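Local coordinates for protein D-alanyl-D-alanine carboxypeptidase (Enterococcus faecalis V583, PDB 5ZHW) that removes the C-terminal D-alanine from peptidoglycan-derived pentapeptides ending in D-alanyl-D-alanine, a metal-dependent carboxypeptidase reaction linked to antibiotic resistance, at residues 137-142 / 191-196. Sequence-based numbering, arbitrary orientation.
With CU (copper (II) ion), chain C; DAL (D-alanine), chain D; DAL (D-alanine), chain E.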
loop_
_atom_site.group_PDB
_atom_site.type_symbol
_atom_site.label_atom_id
_atom_site.label_comp_id
_atom_site.label_asym_id
_atom_site.label_seq_id
_atom_site.Cartn_x
_atom_site.Cartn_y
_atom_site.Cartn_z
ATOM N N THR A 137 -8.704 8.993 2.270
ATOM C CA THR A 137 -7.342 9.037 2.787
ATOM C C THR A 137 -6.565 7.748 2.569
ATOM O O THR A 137 -5.471 7.622 3.111
ATOM C CB THR A 137 -7.309 9.403 4.293
ATOM O OG1 THR A 137 -7.878 8.353 5.088
ATOM C CG2 THR A 137 -8.064 10.698 4.547
ATOM N N SER A 138 -7.084 6.822 1.744
ATOM C CA SER A 138 -6.331 5.623 1.405
ATOM C C SER A 138 -5.520 5.866 0.156
ATOM O O SER A 138 -6.020 6.435 -0.826
ATOM C CB SER A 138 -7.258 4.431 1.164
ATOM O OG SER A 138 -6.520 3.282 0.752
ATOM N N GLU A 139 -4.285 5.388 0.174
ATOM C CA GLU A 139 -3.494 5.300 -1.043
ATOM C C GLU A 139 -4.133 4.385 -2.063
ATOM O O GLU A 139 -3.827 4.512 -3.232
ATOM C CB GLU A 139 -2.096 4.742 -0.770
ATOM C CG GLU A 139 -1.204 5.680 -0.008
ATOM C CD GLU A 139 0.217 5.162 0.100
ATOM O OE1 GLU A 139 0.414 3.917 0.117
ATOM O OE2 GLU A 139 1.123 6.017 0.174
ATOM N N HIS A 140 -4.972 3.432 -1.645
ATOM C CA HIS A 140 -5.633 2.577 -2.624
ATOM C C HIS A 140 -6.543 3.348 -3.573
ATOM O O HIS A 140 -6.727 2.958 -4.710
ATOM C CB HIS A 140 -6.400 1.464 -1.948
ATOM C CG HIS A 140 -5.513 0.415 -1.390
ATOM N ND1 HIS A 140 -5.105 -0.671 -2.133
ATOM C CD2 HIS A 140 -4.908 0.306 -0.190
ATOM C CE1 HIS A 140 -4.298 -1.414 -1.401
ATOM N NE2 HIS A 140 -4.164 -0.844 -0.221
ATOM N N GLN A 141 -7.067 4.472 -3.115
ATOM C CA GLN A 141 -7.936 5.302 -3.940
ATOM C C GLN A 141 -7.164 6.119 -4.980
ATOM O O GLN A 141 -7.769 6.734 -5.832
ATOM C CB GLN A 141 -8.778 6.196 -3.051
ATOM C CG GLN A 141 -9.655 5.423 -2.090
ATOM C CD GLN A 141 -10.449 6.315 -1.179
ATOM O OE1 GLN A 141 -10.091 6.497 -0.014
ATOM N NE2 GLN A 141 -11.544 6.870 -1.693
ATOM N N LEU A 142 -5.843 6.121 -4.915
ATOM C CA LEU A 142 -5.011 6.695 -5.979
ATOM C C LEU A 142 -4.738 5.750 -7.142
ATOM O O LEU A 142 -4.385 6.209 -8.225
ATOM C CB LEU A 142 -3.655 7.075 -5.420
ATOM C CG LEU A 142 -3.561 8.149 -4.341
ATOM C CD1 LEU A 142 -2.221 7.992 -3.646
ATOM C CD2 LEU A 142 -3.701 9.526 -4.960
ATOM N N PRO A 191 2.942 -5.583 6.047
ATOM C CA PRO A 191 4.015 -6.038 5.139
ATOM C C PRO A 191 3.548 -6.351 3.727
ATOM O O PRO A 191 4.378 -6.574 2.870
ATOM C CB PRO A 191 4.592 -7.297 5.833
ATOM C CG PRO A 191 3.527 -7.739 6.790
ATOM C CD PRO A 191 2.732 -6.519 7.173
ATOM N N TRP A 192 2.232 -6.370 3.508
ATOM C CA TRP A 192 1.618 -6.496 2.176
ATOM C C TRP A 192 1.437 -5.177 1.374
ATOM O O TRP A 192 1.280 -5.226 0.167
ATOM C CB TRP A 192 0.250 -7.192 2.292
ATOM C CG TRP A 192 -0.630 -6.531 3.278
ATOM C CD1 TRP A 192 -1.371 -5.427 3.083
ATOM C CD2 TRP A 192 -0.807 -6.900 4.653
ATOM N NE1 TRP A 192 -2.011 -5.079 4.234
ATOM C CE2 TRP A 192 -1.682 -5.971 5.219
ATOM C CE3 TRP A 192 -0.313 -7.932 5.453
ATOM C CZ2 TRP A 192 -2.092 -6.042 6.564
ATOM C CZ3 TRP A 192 -0.716 -8.003 6.789
ATOM C CH2 TRP A 192 -1.596 -7.063 7.324
ATOM N N HIS A 193 1.452 -4.018 2.023
ATOM C CA HIS A 193 1.068 -2.760 1.347
ATOM C C HIS A 193 2.283 -2.030 0.764
ATOM O O HIS A 193 3.123 -1.497 1.500
ATOM C CB HIS A 193 0.302 -1.855 2.297
ATOM C CG HIS A 193 -0.222 -0.596 1.667
ATOM N ND1 HIS A 193 -1.567 -0.363 1.472
ATOM C CD2 HIS A 193 0.418 0.525 1.244
ATOM C CE1 HIS A 193 -1.723 0.841 0.941
ATOM N NE2 HIS A 193 -0.533 1.398 0.794
ATOM N N TYR A 194 2.328 -1.997 -0.563
ATOM C CA TYR A 194 3.403 -1.386 -1.330
ATOM C C TYR A 194 2.886 -0.200 -2.161
ATOM O O TYR A 194 1.820 -0.288 -2.776
ATOM C CB TYR A 194 4.121 -2.457 -2.178
ATOM C CG TYR A 194 5.088 -3.163 -1.287
ATOM C CD1 TYR A 194 4.664 -4.157 -0.385
ATOM C CD2 TYR A 194 6.404 -2.751 -1.228
ATOM C CE1 TYR A 194 5.561 -4.743 0.505
ATOM C CE2 TYR A 194 7.294 -3.323 -0.345
ATOM C CZ TYR A 194 6.881 -4.319 0.518
ATOM O OH TYR A 194 7.834 -4.843 1.364
ATOM N N ARG A 195 3.653 0.896 -2.140
ATOM C CA ARG A 195 3.281 2.163 -2.754
ATOM C C ARG A 195 4.290 2.507 -3.827
ATOM O O ARG A 195 5.495 2.455 -3.555
ATOM C CB ARG A 195 3.253 3.240 -1.677
ATOM C CG ARG A 195 3.324 4.687 -2.147
ATOM C CD ARG A 195 2.175 5.082 -3.041
ATOM N NE ARG A 195 2.494 6.347 -3.676
ATOM C CZ ARG A 195 2.268 7.563 -3.173
ATOM N NH1 ARG A 195 1.673 7.730 -2.011
ATOM N NH2 ARG A 195 2.647 8.637 -3.875
ATOM N N TYR A 196 3.810 2.841 -5.033
ATOM C CA TYR A 196 4.689 3.333 -6.098
ATOM C C TYR A 196 5.060 4.815 -5.853
ATOM O O TYR A 196 4.180 5.677 -5.748
ATOM C CB TYR A 196 4.066 3.209 -7.489
ATOM C CG TYR A 196 5.046 3.627 -8.578
ATOM C CD1 TYR A 196 6.048 2.754 -9.015
ATOM C CD2 TYR A 196 4.986 4.894 -9.153
ATOM C CE1 TYR A 196 6.953 3.128 -9.986
ATOM C CE2 TYR A 196 5.888 5.284 -10.123
ATOM C CZ TYR A 196 6.868 4.395 -10.537
ATOM O OH TYR A 196 7.753 4.767 -11.500
HETATM CU CU CU C . -3.067 -1.662 1.327
HETATM N N DAL D . -4.988 -0.625 4.338
HETATM C CA DAL D . -4.318 0.685 4.049
HETATM C CB DAL D . -3.808 1.375 5.342
HETATM C C DAL D . -5.339 1.621 3.398
HETATM O O DAL D . -6.461 1.610 3.832
HETATM O OXT DAL D . -4.947 2.396 2.534
HETATM N N DAL E . -6.885 -2.814 4.025
HETATM C CA DAL E . -5.450 -3.049 4.310
HETATM C CB DAL E . -5.182 -3.416 5.782
HETATM C C DAL E . -4.583 -1.846 3.873
HETATM O O DAL E . -3.604 -2.061 3.165
#
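His140 and His193 reach toward each other from opposite directions and meet at the copper ion, which here occupies the zinc site of this M15B peptidase. His140 NE2 lies 2.1 Å and His193 ND1 2.0 Å from the metal, and Asp147 on strand 145-150 supplies a third protein ligand. The rings stand nearly perpendicular, planes at 81°; their closest nitrogens share no hydrogen bond. The C of the chain E D-alanine is bonded to the N of the chain D D-alanine, so its O, 2.0 Å from copper, is the carbonyl oxygen of the linkage the enzyme hydrolyses, probably polarised by the metal.

Hydrogen bonds fix the imidazoles, whose two nitrogens serve one metal bond and one N-H each. His193 presents NE2 to Glu139 OE1, 2.8 Å away and met on the anti side of a carboxylate nearly coplanar with the ring. His140 is held through ND1 by Gly96 O. Ser138 binds substrate: its OG, anti to the backbone N (chi1 176°), donates to OXT of the chain D D-alanine at 2.5 Å and accepts from His140 N in an ST turn.

Glu139's second oxygen serves arginines. Arg195 NH1 approaches OE2 from above the carboxylate plane at 2.8 Å; CB and CG lie along the carboxylate, and the bend at chi2 (61°) carries CD and the guanidinium back to OE2. Arg176 pairs with OE2 as well. In an apolar contact, Leu142 CD1 touches NH1.

Two arginines should keep buried Glu139 ionised, and that carboxylate probably orients His193 and strengthens it as a metal ligand, beside the carbonyl of the bond to be cut.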